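Local atomic coordinates of core protein P7 (Pseudomonas phage phi12, PDB entry 2Q82), a protein that probably serves as a structural component of the phage's inner core. Residues L70-G75 with D101-A106; S25-S30 with N84-V89; T39-M44 with R114-I119. All blocks are in the same frame, centred on the assembly; numbering follows the deposited sequence.

In the fold
The three contacts illustrate how one alpha/beta fold uses different chemistry at different depths. Contact 2 is the buried core, joining strands 25-30 and 84-89 of the parallel sheet by regular backbone hydrogen bonds with apolar packing on both faces. Contact 1 is partly buried and sets helix 68-76 against the end of helix 98-103. It touches contact 2 through F74 packing on V28 and a hydrogen bond between S30 OG and D101 OD1, and combines E103 and L104 packing with close backbone approach at G75 and bridging waters. Contact 3 lies at the surface, across the chain's centre from contact 1, where side chains of helix 112-127 meet F41 without any hydrogen bond; F41 also reaches M27.

Contact 1. Residues L70-G75 with D101-A106; sequences LAYVFG and DAELGA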
loop_
_atom_site.group_PDB
_atom_site.type_symbol
_atom_site.label_atom_id
_atom_site.label_comp_id
_atom_site.label_asym_id
_atom_site.label_seq_id
_atom_site.Cartn_x
_atom_site.Cartn_y
_atom_site.Cartn_z
ATOM N N LEU A 70 -6.976 5.406 5.001
ATOM C CA LEU A 70 -6.708 4.880 3.688
ATOM C C LEU A 70 -7.412 5.736 2.629
ATOM O O LEU A 70 -6.862 5.988 1.568
ATOM C CB LEU A 70 -7.183 3.444 3.597
ATOM C CG LEU A 70 -6.999 2.794 2.244
ATOM C CD1 LEU A 70 -5.529 2.764 1.846
ATOM C CD2 LEU A 70 -7.549 1.402 2.327
ATOM N N ALA A 71 -8.629 6.170 2.935
ATOM C CA ALA A 71 -9.392 6.990 2.010
ATOM C C ALA A 71 -8.626 8.280 1.762
ATOM O O ALA A 71 -8.552 8.776 0.649
ATOM C CB ALA A 71 -10.755 7.309 2.587
ATOM N N TYR A 72 -8.070 8.825 2.832
ATOM C CA TYR A 72 -7.333 10.047 2.707
ATOM C C TYR A 72 -6.159 9.858 1.740
ATOM O O TYR A 72 -5.918 10.686 0.858
ATOM C CB TYR A 72 -6.812 10.470 4.059
ATOM C CG TYR A 72 -5.990 11.693 3.927
ATOM C CD1 TYR A 72 -6.588 12.944 3.882
ATOM C CD2 TYR A 72 -4.616 11.597 3.766
ATOM C CE1 TYR A 72 -5.836 14.073 3.681
ATOM C CE2 TYR A 72 -3.852 12.715 3.562
ATOM C CZ TYR A 72 -4.466 13.952 3.522
ATOM O OH TYR A 72 -3.710 15.072 3.349
ATOM N N VAL A 73 -5.437 8.761 1.913
ATOM C CA VAL A 73 -4.300 8.492 1.051
ATOM C C VAL A 73 -4.711 8.398 -0.426
ATOM O O VAL A 73 -4.102 9.021 -1.289
ATOM C CB VAL A 73 -3.604 7.212 1.475
ATOM C CG1 VAL A 73 -2.540 6.846 0.475
ATOM C CG2 VAL A 73 -2.991 7.410 2.851
ATOM N N PHE A 74 -5.745 7.611 -0.707
ATOM C CA PHE A 74 -6.221 7.471 -2.081
ATOM C C PHE A 74 -6.613 8.828 -2.664
ATOM O O PHE A 74 -6.364 9.118 -3.835
ATOM C CB PHE A 74 -7.459 6.579 -2.142
ATOM C CG PHE A 74 -7.194 5.123 -1.888
ATOM C CD1 PHE A 74 -5.914 4.584 -2.004
ATOM C CD2 PHE A 74 -8.260 4.267 -1.624
ATOM C CE1 PHE A 74 -5.702 3.207 -1.845
ATOM C CE2 PHE A 74 -8.065 2.902 -1.464
ATOM C CZ PHE A 74 -6.779 2.363 -1.586
ATOM N N GLY A 75 -7.243 9.654 -1.838
ATOM C CA GLY A 75 -7.715 10.934 -2.314
ATOM C C GLY A 75 -6.728 12.076 -2.369
ATOM O O GLY A 75 -6.851 12.972 -3.210
ATOM N N ASP A 101 -16.345 9.617 1.146
ATOM C CA ASP A 101 -16.667 10.399 -0.037
ATOM C C ASP A 101 -15.908 11.720 -0.066
ATOM O O ASP A 101 -15.444 12.155 -1.111
ATOM C CB ASP A 101 -18.149 10.717 -0.093
ATOM C CG ASP A 101 -18.990 9.506 -0.405
ATOM O OD1 ASP A 101 -18.435 8.430 -0.707
ATOM O OD2 ASP A 101 -20.221 9.653 -0.349
ATOM N N ALA A 102 -15.817 12.369 1.088
ATOM C CA ALA A 102 -15.133 13.643 1.172
ATOM C C ALA A 102 -13.651 13.450 0.902
ATOM O O ALA A 102 -13.027 14.211 0.162
ATOM C CB ALA A 102 -15.329 14.248 2.543
ATOM N N GLU A 103 -13.102 12.421 1.526
ATOM C CA GLU A 103 -11.699 12.095 1.386
ATOM C C GLU A 103 -11.324 11.793 -0.049
ATOM O O GLU A 103 -10.230 12.118 -0.488
ATOM C CB GLU A 103 -11.378 10.892 2.242
ATOM C CG GLU A 103 -11.653 11.144 3.681
ATOM C CD GLU A 103 -10.465 11.728 4.368
ATOM O OE1 GLU A 103 -9.925 12.742 3.876
ATOM O OE2 GLU A 103 -10.068 11.159 5.401
ATOM N N LEU A 104 -12.235 11.154 -0.775
ATOM C CA LEU A 104 -11.980 10.801 -2.162
ATOM C C LEU A 104 -12.529 11.821 -3.135
ATOM O O LEU A 104 -12.667 11.523 -4.319
ATOM C CB LEU A 104 -12.638 9.477 -2.503
ATOM C CG LEU A 104 -12.412 8.275 -1.597
ATOM C CD1 LEU A 104 -13.306 7.140 -2.007
ATOM C CD2 LEU A 104 -10.982 7.852 -1.681
ATOM N N GLY A 105 -12.859 13.012 -2.661
ATOM C CA GLY A 105 -13.442 13.997 -3.556
ATOM C C GLY A 105 -12.739 14.310 -4.869
ATOM O O GLY A 105 -13.384 14.666 -5.853
ATOM N N ALA A 106 -11.423 14.193 -4.904
ATOM C CA ALA A 106 -10.721 14.513 -6.130
ATOM C C ALA A 106 -10.831 13.413 -7.174
ATOM O O ALA A 106 -10.399 13.588 -8.314
ATOM C CB ALA A 106 -9.264 14.820 -5.835
HETATM O O HOH W 1 -8.126 13.299 0.853
HETATM O O HOH W 2 -9.658 13.968 -2.767
#
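A71, Y72 and G75 of helix 68-76 receive E103 and L104 from the C-terminal end of helix 98-103, a helix-to-helix-end packing in an alpha/beta fold built round a parallel sheet. E103 has the largest share of the buried surface of any residue here. E103 CB sits against A71 CB at 3.7 Å, and a bend at chi2 (-89°) then swings the carboxylate across Y72. There the two side chains cross at about a right angle: E103 OE1 comes to the edge of the ring, in its plane, 3.3 Å from Y72 CD1. The carboxylate is itself turned 59° from the ring plane, and OE2 lies near Y72 CB. A negative oxygen at the hydrogen-bearing rim of a ring is probably mildly favourable. The same tyrosine makes a cation-pi contact with R77 of the second subunit, so this pairing borders the dimer interface.

On the sheet side, L104 plays the matching apolar part. One methyl, L104 CD2, touches F74 CB at 3.8 Å and lies close to A71 O, while both L104 and F74 rest on V28 of strand 25-30.

The closest backbone approach falls at G75, which has no side chain to hold the two segments apart. The C-H of G75 CA points almost straight at E103 O (3.3 Å, 173° at the hydrogen). This carbonyl also accepts from two waters. One of them reaches Y72 O weakly; the other donates to G75 O at 3.0 Å and accepts from A106 N at 2.8 Å.

Contact 2. Residues S25-S30 with N84-V89; sequences SLMVMS and NIIRVV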
loop_
_atom_site.group_PDB
_atom_site.type_symbol
_atom_site.label_atom_id
_atom_site.label_comp_id
_atom_site.label_asym_id
_atom_site.label_seq_id
_atom_site.Cartn_x
_atom_site.Cartn_y
_atom_site.Cartn_z
ATOM N N SER A 25 -6.718 -1.467 -12.693
ATOM C CA SER A 25 -6.984 -0.541 -11.606
ATOM C C SER A 25 -7.707 -1.231 -10.473
ATOM O O SER A 25 -8.287 -2.300 -10.627
ATOM C CB SER A 25 -7.854 0.628 -12.035
ATOM O OG SER A 25 -7.397 1.237 -13.219
ATOM N N LEU A 26 -7.689 -0.575 -9.329
ATOM C CA LEU A 26 -8.372 -1.095 -8.174
ATOM C C LEU A 26 -9.647 -0.297 -7.990
ATOM O O LEU A 26 -9.592 0.925 -7.894
ATOM C CB LEU A 26 -7.500 -0.942 -6.938
ATOM C CG LEU A 26 -8.264 -1.209 -5.643
ATOM C CD1 LEU A 26 -8.618 -2.671 -5.545
ATOM C CD2 LEU A 26 -7.439 -0.795 -4.460
HETATM N N MSE A 27 -10.808 -0.953 -7.970
HETATM C CA MSE A 27 -11.998 -0.152 -7.731
HETATM C C MSE A 27 -12.143 0.011 -6.256
HETATM O O MSE A 27 -11.932 -0.907 -5.469
HETATM C CB MSE A 27 -13.327 -0.752 -8.149
HETATM C CG MSE A 27 -13.361 -1.696 -9.260
HETATM SE SE MSE A 27 -13.386 -0.772 -10.893
HETATM C CE MSE A 27 -11.517 -1.008 -11.035
ATOM N N VAL A 28 -12.620 1.197 -5.932
ATOM C CA VAL A 28 -12.817 1.619 -4.587
ATOM C C VAL A 28 -14.237 2.073 -4.361
ATOM O O VAL A 28 -14.744 2.953 -5.047
ATOM C CB VAL A 28 -11.857 2.727 -4.306
ATOM C CG1 VAL A 28 -12.293 3.499 -3.125
ATOM C CG2 VAL A 28 -10.492 2.141 -4.108
HETATM N N MSE A 29 -14.863 1.489 -3.352
HETATM C CA MSE A 29 -16.248 1.795 -3.070
HETATM C C MSE A 29 -16.540 2.339 -1.667
HETATM O O MSE A 29 -16.270 1.670 -0.674
HETATM C CB MSE A 29 -17.065 0.526 -3.316
HETATM C CG MSE A 29 -18.497 0.586 -2.875
HETATM SE SE MSE A 29 -19.334 -1.187 -2.800
HETATM C CE MSE A 29 -21.102 -0.556 -2.261
ATOM N N SER A 30 -17.102 3.549 -1.605
ATOM C CA SER A 30 -17.470 4.165 -0.337
ATOM C C SER A 30 -18.737 3.492 0.156
ATOM O O SER A 30 -19.781 3.564 -0.501
ATOM C CB SER A 30 -17.740 5.647 -0.496
ATOM O OG SER A 30 -18.197 6.191 0.731
ATOM N N ASN A 84 -3.646 2.402 -10.080
ATOM C CA ASN A 84 -4.713 3.322 -10.394
ATOM C C ASN A 84 -5.944 3.000 -9.563
ATOM O O ASN A 84 -6.299 1.859 -9.404
ATOM C CB ASN A 84 -5.103 3.226 -11.857
ATOM C CG ASN A 84 -5.906 4.414 -12.295
ATOM O OD1 ASN A 84 -6.917 4.284 -12.990
ATOM N ND2 ASN A 84 -5.465 5.591 -11.887
ATOM N N ILE A 85 -6.592 4.050 -9.065
ATOM C CA ILE A 85 -7.779 3.879 -8.256
ATOM C C ILE A 85 -8.957 4.449 -8.995
ATOM O O ILE A 85 -8.915 5.542 -9.530
ATOM C CB ILE A 85 -7.654 4.640 -6.952
ATOM C CG1 ILE A 85 -6.480 4.088 -6.165
ATOM C CG2 ILE A 85 -8.946 4.568 -6.164
ATOM C CD1 ILE A 85 -5.238 4.699 -6.522
ATOM N N ILE A 86 -10.040 3.676 -9.006
ATOM C CA ILE A 86 -11.235 4.112 -9.667
ATOM C C ILE A 86 -12.318 4.134 -8.610
ATOM O O ILE A 86 -12.618 3.102 -8.009
ATOM C CB ILE A 86 -11.634 3.121 -10.751
ATOM C CG1 ILE A 86 -10.666 3.206 -11.935
ATOM C CG2 ILE A 86 -13.041 3.391 -11.174
ATOM C CD1 ILE A 86 -10.752 2.037 -12.909
ATOM N N ARG A 87 -12.918 5.294 -8.392
ATOM C CA ARG A 87 -13.967 5.407 -7.398
ATOM C C ARG A 87 -15.303 5.002 -7.999
ATOM O O ARG A 87 -15.745 5.593 -8.982
ATOM C CB ARG A 87 -14.037 6.833 -6.914
ATOM C CG ARG A 87 -15.145 7.102 -5.960
ATOM C CD ARG A 87 -15.091 8.553 -5.598
ATOM N NE ARG A 87 -16.262 8.942 -4.840
ATOM C CZ ARG A 87 -16.615 10.199 -4.619
ATOM N NH1 ARG A 87 -15.886 11.195 -5.100
ATOM N NH2 ARG A 87 -17.709 10.459 -3.924
ATOM N N VAL A 88 -15.954 4.003 -7.413
ATOM C CA VAL A 88 -17.221 3.571 -7.972
ATOM C C VAL A 88 -18.463 3.879 -7.174
ATOM O O VAL A 88 -18.486 3.843 -5.943
ATOM C CB VAL A 88 -17.234 2.070 -8.287
ATOM C CG1 VAL A 88 -16.147 1.752 -9.276
ATOM C CG2 VAL A 88 -17.070 1.258 -7.017
ATOM N N VAL A 89 -19.509 4.170 -7.925
ATOM C CA VAL A 89 -20.795 4.476 -7.358
ATOM C C VAL A 89 -21.884 3.709 -8.081
ATOM O O VAL A 89 -21.635 2.993 -9.040
ATOM C CB VAL A 89 -21.104 5.970 -7.448
ATOM C CG1 VAL A 89 -20.156 6.736 -6.543
ATOM C CG2 VAL A 89 -20.987 6.450 -8.891
HETATM O O HOH W 3 -17.649 5.252 -3.719
#
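Strands 25-30 and 84-89 run parallel, the axes of these short segments 37° apart, and L26 and V28 each give an N-H and a C=O to the partner strand. L26 N donates to N84 O (2.8 Å, nearly straight), L26 O accepts from I86 N, V28 N reaches I86 O and V28 O takes V88 N. A water carries the pairing one step on, accepting from S30 N and donating to V88 O.

On one face selenomethionine M27 lies side by side with I86, both pointing the same way. Bends at chi2 and chi3 fold its chain until M27 CE meets I86 CD1 at 3.7 Å. V88 crosses M27 at about a right angle, V88 CG1 against M27 CB (3.9 Å), and turns CG2 to M29 CB. I86 CD1 presses tightly on S25 CB at 3.3 Å; the S25 hydroxyl bonds to Q21 O. On the other face, V28 CG2 meets I85 CG2 at 3.5 Å.

Strand 59-63 pairs with the far edge of 25-30, and 109-111 with that of 84-89. This is the buried middle of a parallel alpha/beta sheet, with 25-30 inserted between the two strands of the beta-alpha-beta unit 59-63, 68-76 and 84-89.

Contact 3. Residues T39-M44 with R114-I119; sequences TGFNVM and RVLNDI
F41 meets V115, L116 and I119 in a small apolar surface contact, where the approach to an outer strand of the parallel alpha/beta sheet faces the long helix 112-127. It buries 148 Å² and has no hydrogen bond across it; packing alone joins the two segments. The phenylalanine lies just ahead of strand 42-45, which pairs with strand 59-63, and its side chain also touches P58 and V60.

The ring is thrust out toward the helix and meets three aliphatic side chains in two ways. I119 comes to the rim: its CD1 lies near the ring plane, 3.8 Å from F41 CE1 and equally far from F41 CZ, so the methyl sits across that one edge bond. L116 arrives obliquely, and its CD2 stands 4.1 Å from F41 CE1. V115 is more distant, with CG1 4.3 Å from F41 CZ, again on a slant. Residues 115 and 119 are one turn apart and 116 adjoins 115, which places all three on one flank of the helix. The terminal CD1 of I119 gets to the ring because its chain is extended beyond CB (chi2 166°).

Helix 15-23 adjoins this flank, since V115 touches Y22 and I119 touches L19. Farther round the helix, R114 NH1 forms a salt bridge with D118 OD1 at 2.7 Å. R18 of helix 15-23 makes a second salt bridge to D118 OD1, and Y22 OH bonds to OD2. Two arginines and a hydroxyl thus gather on D118, and the R18 and Y22 bonds link the two helices.

Before F41 the chain passes through G40, whose phi is positive (73°). One residue earlier, T39 O lies 3.7 Å from the same L116 CD2 methyl that meets the ring.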
loop_
_atom_site.group_PDB
_atom_site.type_symbol
_atom_site.label_atom_id
_atom_site.label_comp_id
_atom_site.label_asym_id
_atom_site.label_seq_id
_atom_site.Cartn_x
_atom_site.Cartn_y
_atom_site.Cartn_z
ATOM N N THR A 39 -20.983 -9.205 -9.489
ATOM C CA THR A 39 -20.607 -10.176 -10.479
ATOM C C THR A 39 -19.204 -10.037 -11.053
ATOM O O THR A 39 -18.814 -8.977 -11.540
ATOM C CB THR A 39 -21.610 -10.163 -11.621
ATOM O OG1 THR A 39 -22.883 -10.594 -11.131
ATOM C CG2 THR A 39 -21.146 -11.070 -12.733
ATOM N N GLY A 40 -18.451 -11.127 -10.995
ATOM C CA GLY A 40 -17.113 -11.117 -11.543
ATOM C C GLY A 40 -16.074 -10.342 -10.758
ATOM O O GLY A 40 -14.953 -10.170 -11.227
ATOM N N PHE A 41 -16.431 -9.867 -9.573
ATOM C CA PHE A 41 -15.478 -9.117 -8.766
ATOM C C PHE A 41 -15.286 -9.668 -7.385
ATOM O O PHE A 41 -16.242 -10.099 -6.754
ATOM C CB PHE A 41 -15.915 -7.673 -8.588
ATOM C CG PHE A 41 -15.605 -6.834 -9.742
ATOM C CD1 PHE A 41 -16.438 -6.836 -10.854
ATOM C CD2 PHE A 41 -14.446 -6.077 -9.759
ATOM C CE1 PHE A 41 -16.105 -6.107 -11.980
ATOM C CE2 PHE A 41 -14.097 -5.344 -10.873
ATOM C CZ PHE A 41 -14.927 -5.350 -11.993
ATOM N N ASN A 42 -14.053 -9.639 -6.898
ATOM C CA ASN A 42 -13.826 -10.067 -5.531
ATOM C C ASN A 42 -14.140 -8.804 -4.760
ATOM O O ASN A 42 -13.641 -7.735 -5.087
ATOM C CB ASN A 42 -12.381 -10.463 -5.300
ATOM C CG ASN A 42 -11.983 -11.649 -6.123
ATOM O OD1 ASN A 42 -12.701 -12.641 -6.182
ATOM N ND2 ASN A 42 -10.830 -11.559 -6.765
ATOM N N VAL A 43 -14.977 -8.921 -3.746
ATOM C CA VAL A 43 -15.371 -7.761 -2.981
ATOM C C VAL A 43 -14.878 -7.871 -1.558
ATOM O O VAL A 43 -14.978 -8.928 -0.946
ATOM C CB VAL A 43 -16.874 -7.615 -3.009
ATOM C CG1 VAL A 43 -17.314 -6.503 -2.089
ATOM C CG2 VAL A 43 -17.308 -7.337 -4.431
HETATM N N MSE A 44 -14.377 -6.782 -1.000
HETATM C CA MSE A 44 -13.831 -6.939 0.318
HETATM C C MSE A 44 -13.650 -5.655 1.099
HETATM O O MSE A 44 -13.075 -4.693 0.597
HETATM C CB MSE A 44 -12.500 -7.648 0.156
HETATM C CG MSE A 44 -11.827 -8.020 1.421
HETATM SE SE MSE A 44 -12.187 -9.802 2.151
HETATM C CE MSE A 44 -13.573 -10.562 1.008
ATOM N N ARG A 114 -22.101 0.942 -15.413
ATOM C CA ARG A 114 -21.440 1.087 -16.700
ATOM C C ARG A 114 -20.276 0.130 -16.766
ATOM O O ARG A 114 -20.078 -0.506 -17.796
ATOM C CB ARG A 114 -20.959 2.527 -16.848
ATOM C CG ARG A 114 -19.930 2.735 -17.926
ATOM C CD ARG A 114 -20.503 3.199 -19.214
ATOM N NE ARG A 114 -21.727 2.492 -19.551
ATOM C CZ ARG A 114 -21.825 1.654 -20.573
ATOM N NH1 ARG A 114 -20.772 1.431 -21.341
ATOM N NH2 ARG A 114 -22.982 1.061 -20.833
ATOM N N VAL A 115 -19.515 -0.010 -15.689
ATOM C CA VAL A 115 -18.393 -0.929 -15.672
ATOM C C VAL A 115 -18.847 -2.363 -15.950
ATOM O O VAL A 115 -18.286 -3.059 -16.793
ATOM C CB VAL A 115 -17.696 -0.889 -14.289
ATOM C CG1 VAL A 115 -16.706 -2.027 -14.160
ATOM C CG2 VAL A 115 -16.999 0.446 -14.107
ATOM N N LEU A 116 -19.873 -2.801 -15.236
ATOM C CA LEU A 116 -20.381 -4.149 -15.409
ATOM C C LEU A 116 -20.922 -4.374 -16.818
ATOM O O LEU A 116 -20.738 -5.440 -17.396
ATOM C CB LEU A 116 -21.470 -4.421 -14.381
ATOM C CG LEU A 116 -20.906 -4.500 -12.965
ATOM C CD1 LEU A 116 -22.036 -4.510 -11.967
ATOM C CD2 LEU A 116 -20.055 -5.751 -12.811
ATOM N N ASN A 117 -21.602 -3.361 -17.347
ATOM C CA ASN A 117 -22.158 -3.427 -18.686
ATOM C C ASN A 117 -21.044 -3.727 -19.677
ATOM O O ASN A 117 -21.150 -4.630 -20.496
ATOM C CB ASN A 117 -22.782 -2.089 -19.065
ATOM C CG ASN A 117 -24.160 -1.891 -18.474
ATOM O OD1 ASN A 117 -24.755 -0.829 -18.638
ATOM N ND2 ASN A 117 -24.678 -2.903 -17.798
ATOM N N ASP A 118 -19.982 -2.941 -19.601
ATOM C CA ASP A 118 -18.858 -3.103 -20.507
ATOM C C ASP A 118 -18.265 -4.494 -20.467
ATOM O O ASP A 118 -18.003 -5.103 -21.500
ATOM C CB ASP A 118 -17.760 -2.086 -20.194
ATOM C CG ASP A 118 -18.163 -0.674 -20.555
ATOM O OD1 ASP A 118 -18.969 -0.511 -21.498
ATOM O OD2 ASP A 118 -17.661 0.270 -19.911
ATOM N N ILE A 119 -18.040 -4.999 -19.265
ATOM C CA ILE A 119 -17.453 -6.316 -19.119
ATOM C C ILE A 119 -18.381 -7.405 -19.632
ATOM O O ILE A 119 -17.940 -8.360 -20.255
ATOM C CB ILE A 119 -17.103 -6.587 -17.658
ATOM C CG1 ILE A 119 -16.020 -5.594 -17.207
ATOM C CG2 ILE A 119 -16.636 -8.017 -17.497
ATOM C CD1 ILE A 119 -15.808 -5.517 -15.705
#